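Local coordinates for protein Nrps/pks (Streptomyces albus, PDB 4OPE) that probably catalyses the decarboxylative condensation that lengthens the polyketide chain, as a ketosynthase domain of the AT-less oxazolomycin assembly line, at residues D44-H48 and G49-D53; S151-S154 and V155-V159; V501-T504 and V505-A509. All blocks are in the same frame, centred on the assembly; numbering follows the deposited sequence.

In the fold
Three short-range contacts illustrate how chemistry follows position in a ketosynthase. Interaction 2 is the core case: it lies at the capped start of helix 152-163, at the dimer interface, where buried polar ends find partners in both subunits. Interaction 1, about 30 Å away between centres, shapes a partly buried loop of the same ketosynthase fold by edge-to-face ring packing, a turn bond and weaker bonds beside it. Interaction 3, about 50 Å from interaction 1 and 42 Å from interaction 2 between centres, belongs to a separate three-stranded sheet and joins a strand end to a helix start. Interactions 2 and 3 both cap helices, one by a single serine, the other by a capping box.

Interaction 1: residues D44-H48 and G49-D53; sequences DRWDH and GRFYD
Phe51 turns a ring edge toward the face of Trp46 in an offset edge-to-face pair, the planes standing 75° apart. The centroids of the phenyl ring and of the five-membered ring of Trp46 are 5.6 Å from each other, and the closest carbons are Trp46 CD1 and Phe51 CE2 at 3.8 Å. With Trp46 CG set between its backbone N and carbonyl carbon (chi1 66°), the indole is brought round to the phenyl group. Its rotation is fixed from another quarter: Trp46 NE1 donates to His48 ND1 over 3.0 Å, a nearly straight bond lying close to both ring planes. The far nitrogen of the imidazole, NE2, donates to Ala64 O, so each nitrogen of His48 has a partner. His48 and Tyr52 meet less squarely, through His48 CD2 and Tyr52 CB, 3.8 Å apart.

These rings hang on a tight turn in the long loop between strands 39-40 and 66-67, part of the N-terminal half of the thiolase-type ketosynthase fold. Phe51 N donates to His48 O at 3.0 Å, as in a beta turn. Just ahead, Asp47 OD1 receives a weak bond from Gly49 N at 3.1 Å, in the manner of an Asx turn. The other carboxylate oxygen, Asp47 OD2, lies beside the aliphatic part of Arg50, 3.4 Å from Arg50 CG. Carboxylate and guanidinium planes are almost perpendicular, and their charged atoms do not touch; Arg50 NH2 instead donates to Ala582 O near the chain terminus, while Asp47 OD1 also forms a long, weak ion pair with Arg585. Arg50 CB covers the centre of one face of the Phe51 ring, and Leu141 of the second subunit also packs against Phe51.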
ATOM      1  N   ASP A  44     -10.526   1.981 -30.084  1.00 59.96           N
ATOM      2  CA  ASP A  44     -10.320   0.598 -29.636  1.00 58.90           C
ATOM      3  C   ASP A  44     -10.394   0.357 -28.114  1.00 55.01           C
ATOM      4  O   ASP A  44     -10.291  -0.797 -27.674  1.00 52.10           O
ATOM      5  CB  ASP A  44      -9.073  -0.043 -30.266  1.00 61.76           C
ATOM      6  CG  ASP A  44      -7.793   0.652 -29.926  1.00 66.72           C
ATOM      7  OD1 ASP A  44      -7.788   1.714 -29.274  1.00 76.87           O
ATOM      8  OD2 ASP A  44      -6.753   0.118 -30.345  1.00 68.38           O
ATOM      9  N   ARG A  45     -10.612   1.416 -27.332  1.00 51.22           N
ATOM     10  CA  ARG A  45     -10.786   1.285 -25.896  1.00 50.49           C
ATOM     11  C   ARG A  45     -12.251   1.229 -25.552  1.00 49.50           C
ATOM     12  O   ARG A  45     -12.698   0.328 -24.870  1.00 47.80           O
ATOM     13  CB  ARG A  45     -10.180   2.483 -25.147  1.00 53.14           C
ATOM     14  CG  ARG A  45      -8.713   2.716 -25.368  1.00 55.45           C
ATOM     15  CD  ARG A  45      -7.860   1.600 -24.805  1.00 56.09           C
ATOM     16  NE  ARG A  45      -6.489   2.096 -24.742  1.00 55.28           N
ATOM     17  CZ  ARG A  45      -5.847   2.440 -23.630  1.00 51.01           C
ATOM     18  NH1 ARG A  45      -4.605   2.892 -23.734  1.00 52.16           N
ATOM     19  NH2 ARG A  45      -6.419   2.319 -22.432  1.00 49.43           N
ATOM     20  N   TRP A  46     -12.987   2.248 -25.973  1.00 50.66           N
ATOM     21  CA  TRP A  46     -14.428   2.263 -25.793  1.00 51.28           C
ATOM     22  C   TRP A  46     -15.002   3.366 -26.655  1.00 51.73           C
ATOM     23  O   TRP A  46     -14.264   4.234 -27.149  1.00 50.51           O
ATOM     24  CB  TRP A  46     -14.847   2.420 -24.319  1.00 50.52           C
ATOM     25  CG  TRP A  46     -14.504   3.734 -23.691  1.00 49.34           C
ATOM     26  CD1 TRP A  46     -15.147   4.914 -23.866  1.00 51.11           C
ATOM     27  CD2 TRP A  46     -13.457   3.988 -22.755  1.00 48.36           C
ATOM     28  NE1 TRP A  46     -14.549   5.902 -23.120  1.00 48.93           N
ATOM     29  CE2 TRP A  46     -13.520   5.359 -22.415  1.00 47.88           C
ATOM     30  CE3 TRP A  46     -12.470   3.193 -22.168  1.00 46.40           C
ATOM     31  CZ2 TRP A  46     -12.634   5.954 -21.523  1.00 46.08           C
ATOM     32  CZ3 TRP A  46     -11.611   3.781 -21.263  1.00 44.39           C
ATOM     33  CH2 TRP A  46     -11.685   5.147 -20.966  1.00 44.72           C
ATOM     34  N   ASP A  47     -16.316   3.277 -26.855  1.00 53.17           N
ATOM     35  CA  ASP A  47     -17.070   4.202 -27.658  1.00 56.28           C
ATOM     36  C   ASP A  47     -17.433   5.311 -26.704  1.00 57.54           C
ATOM     37  O   ASP A  47     -18.313   5.166 -25.853  1.00 59.45           O
ATOM     38  CB  ASP A  47     -18.315   3.498 -28.219  1.00 61.16           C
ATOM     39  CG  ASP A  47     -19.267   4.438 -28.991  1.00 63.35           C
ATOM     40  OD1 ASP A  47     -18.885   5.583 -29.339  1.00 64.14           O
ATOM     41  OD2 ASP A  47     -20.422   4.001 -29.247  1.00 66.61           O
ATOM     42  N   HIS A  48     -16.725   6.420 -26.820  1.00 57.83           N
ATOM     43  CA  HIS A  48     -16.960   7.525 -25.930  1.00 58.09           C
ATOM     44  C   HIS A  48     -18.254   8.279 -26.273  1.00 61.41           C
ATOM     45  O   HIS A  48     -18.779   9.005 -25.426  1.00 66.56           O
ATOM     46  CB  HIS A  48     -15.769   8.471 -25.909  1.00 53.86           C
ATOM     47  CG  HIS A  48     -15.690   9.275 -24.656  1.00 50.88           C
ATOM     48  ND1 HIS A  48     -15.534   8.696 -23.422  1.00 50.69           N
ATOM     49  CD2 HIS A  48     -15.767  10.607 -24.436  1.00 51.03           C
ATOM     50  CE1 HIS A  48     -15.510   9.634 -22.491  1.00 51.63           C
ATOM     51  NE2 HIS A  48     -15.649  10.806 -23.080  1.00 50.00           N
ATOM     52  N   GLY A  49     -18.764   8.109 -27.493  1.00 62.27           N
ATOM     53  CA  GLY A  49     -20.104   8.605 -27.851  1.00 62.05           C
ATOM     54  C   GLY A  49     -21.170   8.240 -26.823  1.00 60.43           C
ATOM     55  O   GLY A  49     -21.919   9.096 -26.391  1.00 61.27           O
ATOM     56  N   ARG A  50     -21.201   6.982 -26.378  1.00 60.40           N
ATOM     57  CA  ARG A  50     -22.199   6.529 -25.376  1.00 59.65           C
ATOM     58  C   ARG A  50     -22.219   7.308 -24.072  1.00 57.72           C
ATOM     59  O   ARG A  50     -23.167   7.168 -23.309  1.00 61.29           O
ATOM     60  CB  ARG A  50     -21.998   5.064 -24.974  1.00 60.80           C
ATOM     61  CG  ARG A  50     -21.567   4.156 -26.099  1.00 67.15           C
ATOM     62  CD  ARG A  50     -22.414   2.902 -26.157  1.00 73.42           C
ATOM     63  NE  ARG A  50     -22.341   2.066 -24.948  1.00 74.10           N
ATOM     64  CZ  ARG A  50     -21.838   0.828 -24.915  1.00 76.17           C
ATOM     65  NH1 ARG A  50     -21.845   0.135 -23.772  1.00 76.22           N
ATOM     66  NH2 ARG A  50     -21.319   0.271 -26.019  1.00 75.01           N
ATOM     67  N   PHE A  51     -21.150   8.052 -23.786  1.00 58.14           N
ATOM     68  CA  PHE A  51     -20.918   8.645 -22.469  1.00 56.81           C
ATOM     69  C   PHE A  51     -20.604  10.132 -22.501  1.00 57.17           C
ATOM     70  O   PHE A  51     -20.488  10.750 -21.438  1.00 56.62           O
ATOM     71  CB  PHE A  51     -19.732   7.967 -21.792  1.00 55.95           C
ATOM     72  CG  PHE A  51     -19.720   6.475 -21.911  1.00 56.13           C
ATOM     73  CD1 PHE A  51     -20.671   5.697 -21.255  1.00 55.99           C
ATOM     74  CD2 PHE A  51     -18.742   5.844 -22.648  1.00 55.60           C
ATOM     75  CE1 PHE A  51     -20.659   4.315 -21.358  1.00 54.01           C
ATOM     76  CE2 PHE A  51     -18.725   4.467 -22.744  1.00 56.40           C
ATOM     77  CZ  PHE A  51     -19.689   3.702 -22.107  1.00 54.31           C
ATOM     78  N   TYR A  52     -20.448  10.699 -23.697  1.00 56.00           N
ATOM     79  CA  TYR A  52     -20.018  12.078 -23.834  1.00 59.03           C
ATOM     80  C   TYR A  52     -21.194  13.043 -23.979  1.00 64.66           C
ATOM     81  O   TYR A  52     -22.165  12.754 -24.682  1.00 68.09           O
ATOM     82  CB  TYR A  52     -19.141  12.204 -25.068  1.00 59.78           C
ATOM     83  CG  TYR A  52     -18.578  13.586 -25.344  1.00 57.49           C
ATOM     84  CD1 TYR A  52     -17.719  14.205 -24.441  1.00 55.15           C
ATOM     85  CD2 TYR A  52     -18.856  14.243 -26.538  1.00 57.02           C
ATOM     86  CE1 TYR A  52     -17.190  15.457 -24.704  1.00 53.96           C
ATOM     87  CE2 TYR A  52     -18.318  15.490 -26.819  1.00 55.51           C
ATOM     88  CZ  TYR A  52     -17.490  16.085 -25.897  1.00 55.30           C
ATOM     89  OH  TYR A  52     -16.946  17.299 -26.182  1.00 56.58           O
ATOM     90  N   ASP A  53     -21.099  14.186 -23.308  1.00 63.72           N
ATOM     91  CA  ASP A  53     -21.995  15.314 -23.550  1.00 62.57           C
ATOM     92  C   ASP A  53     -21.161  16.537 -23.206  1.00 60.97           C
ATOM     93  O   ASP A  53     -20.681  16.659 -22.068  1.00 56.82           O
ATOM     94  CB  ASP A  53     -23.287  15.235 -22.704  1.00 62.58           C
ATOM     95  CG  ASP A  53     -24.284  16.395 -22.993  1.00 61.53           C
ATOM     96  OD1 ASP A  53     -23.870  17.545 -23.219  1.00 56.59           O
ATOM     97  OD2 ASP A  53     -25.513  16.149 -22.969  1.00 67.10           O
TER

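Interaction 2: residues S151-S154 and V155-V159; sequences SYAS and VANRV
Asn157 folds back over Ala153, one turn earlier, at the N-terminal end of helix 152-163 in the thiolase-type fold of the ketosynthase. The backbone bond between them, Asn157 N to Ala153 O, is 2.8 Å long and almost straight. Asn157 CG lies beside its own backbone N (chi1 -70°), which keeps the amide close to that same carbonyl; Asn157 OD1 comes to 3.8 Å from Ala153 CB. The next rung repeats the pattern, with Arg158 N donating to Ser154 O at 2.9 Å. Nearer the helix start, Val155 N makes a weak bond to Tyr152 O.

The polar ends of these side chains find their mates farther out. Ser154 OG and Arg158 NH1 stand 4.2 Å apart without bonding each other, and both reach Glu95 OE2 on helix 93-108: the serine by a hydrogen bond, the arginine by a salt bridge. One carboxylate oxygen thus ties together two residues a turn apart and would be expected to be stabilised as an anion by the guanidinium. Asn157 ND2 in turn is bonded to Ser169 OG and to Ser427 OG of the second subunit, which places it at the dimer interface. There too, Ala153 N donates to Asp173 OD2 of the second subunit, and the rings of the two copies of Tyr152 meet. Apolar contacts complete the shell: Val155 packs on Phe98, and Ala156 on Val123 and Val125 of strand 121-126. Ser151 is the N-cap that begins the whole arrangement, its side-chain OG accepting from Ser154 N at 3.1 Å.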
ATOM      1  N   SER A 151      -6.454  -7.288  -8.364  1.00 34.99           N
ATOM      2  CA  SER A 151      -5.861  -7.243  -7.075  1.00 36.08           C
ATOM      3  C   SER A 151      -4.559  -6.381  -7.099  1.00 36.73           C
ATOM      4  O   SER A 151      -3.703  -6.531  -8.009  1.00 36.74           O
ATOM      5  CB  SER A 151      -5.546  -8.665  -6.684  1.00 36.59           C
ATOM      6  OG  SER A 151      -4.596  -8.672  -5.647  1.00 42.74           O
ATOM      7  N   TYR A 152      -4.425  -5.485  -6.125  1.00 35.48           N
ATOM      8  CA  TYR A 152      -3.268  -4.606  -6.065  1.00 35.84           C
ATOM      9  C   TYR A 152      -2.064  -5.403  -5.578  1.00 35.62           C
ATOM     10  O   TYR A 152      -1.021  -5.347  -6.191  1.00 36.47           O
ATOM     11  CB  TYR A 152      -3.468  -3.382  -5.164  1.00 35.43           C
ATOM     12  CG  TYR A 152      -4.420  -2.305  -5.659  1.00 36.31           C
ATOM     13  CD1 TYR A 152      -4.976  -2.331  -6.922  1.00 36.81           C
ATOM     14  CD2 TYR A 152      -4.743  -1.222  -4.840  1.00 37.83           C
ATOM     15  CE1 TYR A 152      -5.806  -1.308  -7.347  1.00 36.01           C
ATOM     16  CE2 TYR A 152      -5.610  -0.208  -5.241  1.00 35.46           C
ATOM     17  CZ  TYR A 152      -6.141  -0.249  -6.488  1.00 35.91           C
ATOM     18  OH  TYR A 152      -7.012   0.763  -6.895  1.00 34.69           O
ATOM     19  N   ALA A 153      -2.202  -6.164  -4.504  1.00 35.06           N
ATOM     20  CA  ALA A 153      -1.112  -7.027  -4.056  1.00 34.18           C
ATOM     21  C   ALA A 153      -0.606  -7.911  -5.160  1.00 34.92           C
ATOM     22  O   ALA A 153       0.592  -8.177  -5.217  1.00 35.56           O
ATOM     23  CB  ALA A 153      -1.564  -7.896  -2.936  1.00 35.33           C
ATOM     24  N   SER A 154      -1.488  -8.359  -6.049  1.00 35.75           N
ATOM     25  CA  SER A 154      -1.044  -9.191  -7.159  1.00 37.19           C
ATOM     26  C   SER A 154       0.013  -8.523  -8.070  1.00 38.19           C
ATOM     27  O   SER A 154       0.977  -9.160  -8.530  1.00 40.50           O
ATOM     28  CB  SER A 154      -2.227  -9.618  -7.988  1.00 38.63           C
ATOM     29  OG  SER A 154      -2.000 -10.922  -8.481  1.00 42.58           O
ATOM     30  N   VAL A 155      -0.144  -7.229  -8.298  1.00 35.35           N
ATOM     31  CA  VAL A 155       0.843  -6.512  -9.023  1.00 33.70           C
ATOM     32  C   VAL A 155       2.253  -6.610  -8.366  1.00 35.60           C
ATOM     33  O   VAL A 155       3.275  -6.849  -9.070  1.00 35.15           O
ATOM     34  CB  VAL A 155       0.445  -5.059  -9.202  1.00 32.29           C
ATOM     35  CG1 VAL A 155       1.480  -4.379 -10.070  1.00 32.13           C
ATOM     36  CG2 VAL A 155      -0.941  -4.958  -9.832  1.00 31.06           C
ATOM     37  N   ALA A 156       2.346  -6.442  -7.048  1.00 34.41           N
ATOM     38  CA  ALA A 156       3.655  -6.560  -6.440  1.00 34.30           C
ATOM     39  C   ALA A 156       4.096  -8.032  -6.342  1.00 36.16           C
ATOM     40  O   ALA A 156       5.229  -8.376  -6.692  1.00 36.04           O
ATOM     41  CB  ALA A 156       3.670  -5.907  -5.097  1.00 34.06           C
ATOM     42  N   ASN A 157       3.192  -8.890  -5.869  1.00 38.13           N
ATOM     43  CA  ASN A 157       3.505 -10.299  -5.568  1.00 37.58           C
ATOM     44  C   ASN A 157       3.944 -11.077  -6.813  1.00 37.45           C
ATOM     45  O   ASN A 157       4.883 -11.853  -6.781  1.00 33.96           O
ATOM     46  CB  ASN A 157       2.275 -10.998  -4.999  1.00 37.44           C
ATOM     47  CG  ASN A 157       1.903 -10.539  -3.626  1.00 35.79           C
ATOM     48  OD1 ASN A 157       0.819 -10.828  -3.180  1.00 37.10           O
ATOM     49  ND2 ASN A 157       2.778  -9.844  -2.949  1.00 36.48           N
ATOM     50  N   ARG A 158       3.252 -10.840  -7.910  1.00 37.83           N
ATOM     51  CA  ARG A 158       3.627 -11.460  -9.136  1.00 40.33           C
ATOM     52  C   ARG A 158       5.048 -11.038  -9.587  1.00 37.63           C
ATOM     53  O   ARG A 158       5.870 -11.870 -10.009  1.00 36.45           O
ATOM     54  CB  ARG A 158       2.590 -11.157 -10.192  1.00 45.08           C
ATOM     55  CG  ARG A 158       2.786 -11.973 -11.470  1.00 51.14           C
ATOM     56  CD  ARG A 158       1.457 -12.219 -12.163  1.00 54.00           C
ATOM     57  NE  ARG A 158       1.033 -13.591 -11.970  1.00 60.35           N
ATOM     58  CZ  ARG A 158      -0.222 -14.019 -11.875  1.00 64.27           C
ATOM     59  NH1 ARG A 158      -1.256 -13.205 -11.926  1.00 71.44           N
ATOM     60  NH2 ARG A 158      -0.441 -15.303 -11.713  1.00 68.48           N
ATOM     61  N   VAL A 159       5.369  -9.772  -9.471  1.00 34.84           N
ATOM     62  CA  VAL A 159       6.768  -9.375  -9.672  1.00 34.56           C
ATOM     63  C   VAL A 159       7.723 -10.129  -8.702  1.00 33.84           C
ATOM     64  O   VAL A 159       8.752 -10.726  -9.112  1.00 32.20           O
ATOM     65  CB  VAL A 159       6.910  -7.853  -9.565  1.00 33.75           C
ATOM     66  CG1 VAL A 159       8.366  -7.438  -9.418  1.00 34.49           C
ATOM     67  CG2 VAL A 159       6.343  -7.248 -10.816  1.00 34.12           C
TER

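Interaction 3: residues V501-T504 and V505-A509; sequences VFDT and VDDLA
Asp507 OD2 is gripped chiefly by Thr504, which offers it two donors: the hydroxyl OG1 at 2.7 Å and the backbone N at 2.9 Å. Both come from the same face of the carboxylate, well above its plane, and a weak bond from Asp503 N is shared between Asp507 OD1 and OD2. The grip is reciprocal, since Asp507 N donates to Thr504 OG1 over 3.2 Å in a nearly straight bond. Thr504 is the N-cap, and the exchange makes a capping box at the start of helix 505-516, with Leu508 N to Thr504 O as its first full rung. A chi1 of 79° folds the Asp507 carboxylate back over the helix start.

Asp503 brings a like charge near, its OD2 lying 3.9 Å from Asp507 OD2, with the carboxylates steeply inclined to each other. Arg523, whose NH2 forms a salt bridge with Asp507 OD1, probably offsets that repulsion. An asparagine here would remove the charge, and is likely to leave Arg523 without its anionic mate and, if its NH2 faced Thr504, the Thr504 hydroxyl and N-H without their acceptor.

Beneath the polar cap the contact turns apolar. Leu508 CD2 rests over the centre of one face of the Phe502 ring, 3.7 Å from its centroid, in a CH-pi contact. Leu508 CB also touches Phe502 CD2, at 3.7 Å. Phe502 ends the central strand of the three-stranded antiparallel sheet, pairing by its backbone with Tyr449. Phe502 and Leu508 both pack on Cys451 of strand 449-455, and Val505 and Leu508 meet Leu472 of helix 458-473, so that helix 505-516 is held against both that sheet and its neighbouring helix.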
ATOM      1  N   VAL A 501      31.434 -10.452 -33.885  1.00 44.19           N
ATOM      2  CA  VAL A 501      32.691  -9.831 -33.526  1.00 42.44           C
ATOM      3  C   VAL A 501      32.760  -8.525 -34.252  1.00 38.29           C
ATOM      4  O   VAL A 501      32.424  -8.470 -35.426  1.00 35.88           O
ATOM      5  CB  VAL A 501      33.865 -10.688 -33.931  1.00 43.96           C
ATOM      6  CG1 VAL A 501      35.126 -10.092 -33.337  1.00 44.28           C
ATOM      7  CG2 VAL A 501      33.639 -12.095 -33.414  1.00 46.68           C
ATOM      8  N   PHE A 502      33.133  -7.467 -33.543  1.00 37.67           N
ATOM      9  CA  PHE A 502      33.050  -6.119 -34.125  1.00 38.04           C
ATOM     10  C   PHE A 502      34.059  -5.177 -33.498  1.00 38.76           C
ATOM     11  O   PHE A 502      34.481  -5.356 -32.344  1.00 37.73           O
ATOM     12  CB  PHE A 502      31.610  -5.547 -34.058  1.00 37.26           C
ATOM     13  CG  PHE A 502      31.193  -5.053 -32.676  1.00 37.18           C
ATOM     14  CD1 PHE A 502      30.769  -5.935 -31.696  1.00 36.32           C
ATOM     15  CD2 PHE A 502      31.255  -3.699 -32.358  1.00 35.59           C
ATOM     16  CE1 PHE A 502      30.418  -5.470 -30.437  1.00 35.60           C
ATOM     17  CE2 PHE A 502      30.922  -3.246 -31.102  1.00 36.13           C
ATOM     18  CZ  PHE A 502      30.460  -4.134 -30.145  1.00 35.06           C
ATOM     19  N   ASP A 503      34.431  -4.171 -34.278  1.00 40.13           N
ATOM     20  CA  ASP A 503      35.439  -3.199 -33.857  1.00 44.04           C
ATOM     21  C   ASP A 503      34.792  -1.888 -33.445  1.00 41.21           C
ATOM     22  O   ASP A 503      35.285  -1.173 -32.578  1.00 39.62           O
ATOM     23  CB  ASP A 503      36.379  -2.873 -35.040  1.00 49.31           C
ATOM     24  CG  ASP A 503      37.069  -4.081 -35.615  1.00 53.18           C
ATOM     25  OD1 ASP A 503      37.611  -4.889 -34.826  1.00 55.23           O
ATOM     26  OD2 ASP A 503      37.100  -4.194 -36.866  1.00 58.53           O
ATOM     27  N   THR A 504      33.727  -1.544 -34.160  1.00 40.65           N
ATOM     28  CA  THR A 504      33.025  -0.303 -33.977  1.00 41.29           C
ATOM     29  C   THR A 504      31.534  -0.503 -34.113  1.00 42.36           C
ATOM     30  O   THR A 504      31.033  -1.511 -34.611  1.00 43.67           O
ATOM     31  CB  THR A 504      33.388   0.716 -35.074  1.00 42.81           C
ATOM     32  OG1 THR A 504      32.915   0.234 -36.342  1.00 44.78           O
ATOM     33  CG2 THR A 504      34.859   0.915 -35.130  1.00 43.66           C
ATOM     34  N   VAL A 505      30.826   0.525 -33.707  1.00 43.39           N
ATOM     35  CA  VAL A 505      29.403   0.564 -33.815  1.00 42.84           C
ATOM     36  C   VAL A 505      28.894   0.449 -35.263  1.00 41.26           C
ATOM     37  O   VAL A 505      27.969  -0.300 -35.531  1.00 40.19           O
ATOM     38  CB  VAL A 505      28.956   1.835 -33.126  1.00 43.53           C
ATOM     39  CG1 VAL A 505      27.605   2.234 -33.601  1.00 46.76           C
ATOM     40  CG2 VAL A 505      28.971   1.610 -31.631  1.00 42.29           C
ATOM     41  N   ASP A 506      29.492   1.167 -36.194  1.00 43.00           N
ATOM     42  CA  ASP A 506      29.017   1.124 -37.585  1.00 45.76           C
ATOM     43  C   ASP A 506      29.197  -0.267 -38.155  1.00 45.92           C
ATOM     44  O   ASP A 506      28.320  -0.803 -38.872  1.00 44.90           O
ATOM     45  CB  ASP A 506      29.818   2.038 -38.488  1.00 47.91           C
ATOM     46  CG  ASP A 506      29.547   3.471 -38.265  1.00 50.85           C
ATOM     47  OD1 ASP A 506      28.779   3.781 -37.328  1.00 56.65           O
ATOM     48  OD2 ASP A 506      30.125   4.294 -39.044  1.00 57.94           O
ATOM     49  N   ASP A 507      30.350  -0.855 -37.874  1.00 42.99           N
ATOM     50  CA  ASP A 507      30.566  -2.141 -38.463  1.00 45.01           C
ATOM     51  C   ASP A 507      29.722  -3.194 -37.799  1.00 40.68           C
ATOM     52  O   ASP A 507      29.373  -4.147 -38.435  1.00 40.21           O
ATOM     53  CB  ASP A 507      32.067  -2.495 -38.652  1.00 48.78           C
ATOM     54  CG  ASP A 507      32.748  -2.948 -37.403  1.00 49.05           C
ATOM     55  OD1 ASP A 507      32.392  -4.030 -36.897  1.00 49.02           O
ATOM     56  OD2 ASP A 507      33.707  -2.248 -36.983  1.00 50.66           O
ATOM     57  N   LEU A 508      29.338  -2.996 -36.547  1.00 40.06           N
ATOM     58  CA  LEU A 508      28.351  -3.875 -35.904  1.00 38.53           C
ATOM     59  C   LEU A 508      26.968  -3.743 -36.567  1.00 38.77           C
ATOM     60  O   LEU A 508      26.365  -4.756 -36.952  1.00 38.12           O
ATOM     61  CB  LEU A 508      28.239  -3.532 -34.438  1.00 37.77           C
ATOM     62  CG  LEU A 508      27.190  -4.275 -33.604  1.00 36.33           C
ATOM     63  CD1 LEU A 508      27.413  -5.764 -33.666  1.00 36.25           C
ATOM     64  CD2 LEU A 508      27.286  -3.782 -32.170  1.00 35.04           C
ATOM     65  N   ALA A 509      26.478  -2.511 -36.717  1.00 36.80           N
ATOM     66  CA  ALA A 509      25.220  -2.297 -37.423  1.00 38.00           C
ATOM     67  C   ALA A 509      25.226  -2.936 -38.814  1.00 39.77           C
ATOM     68  O   ALA A 509      24.286  -3.607 -39.194  1.00 41.76           O
ATOM     69  CB  ALA A 509      24.924  -0.811 -37.531  1.00 38.51           C
TER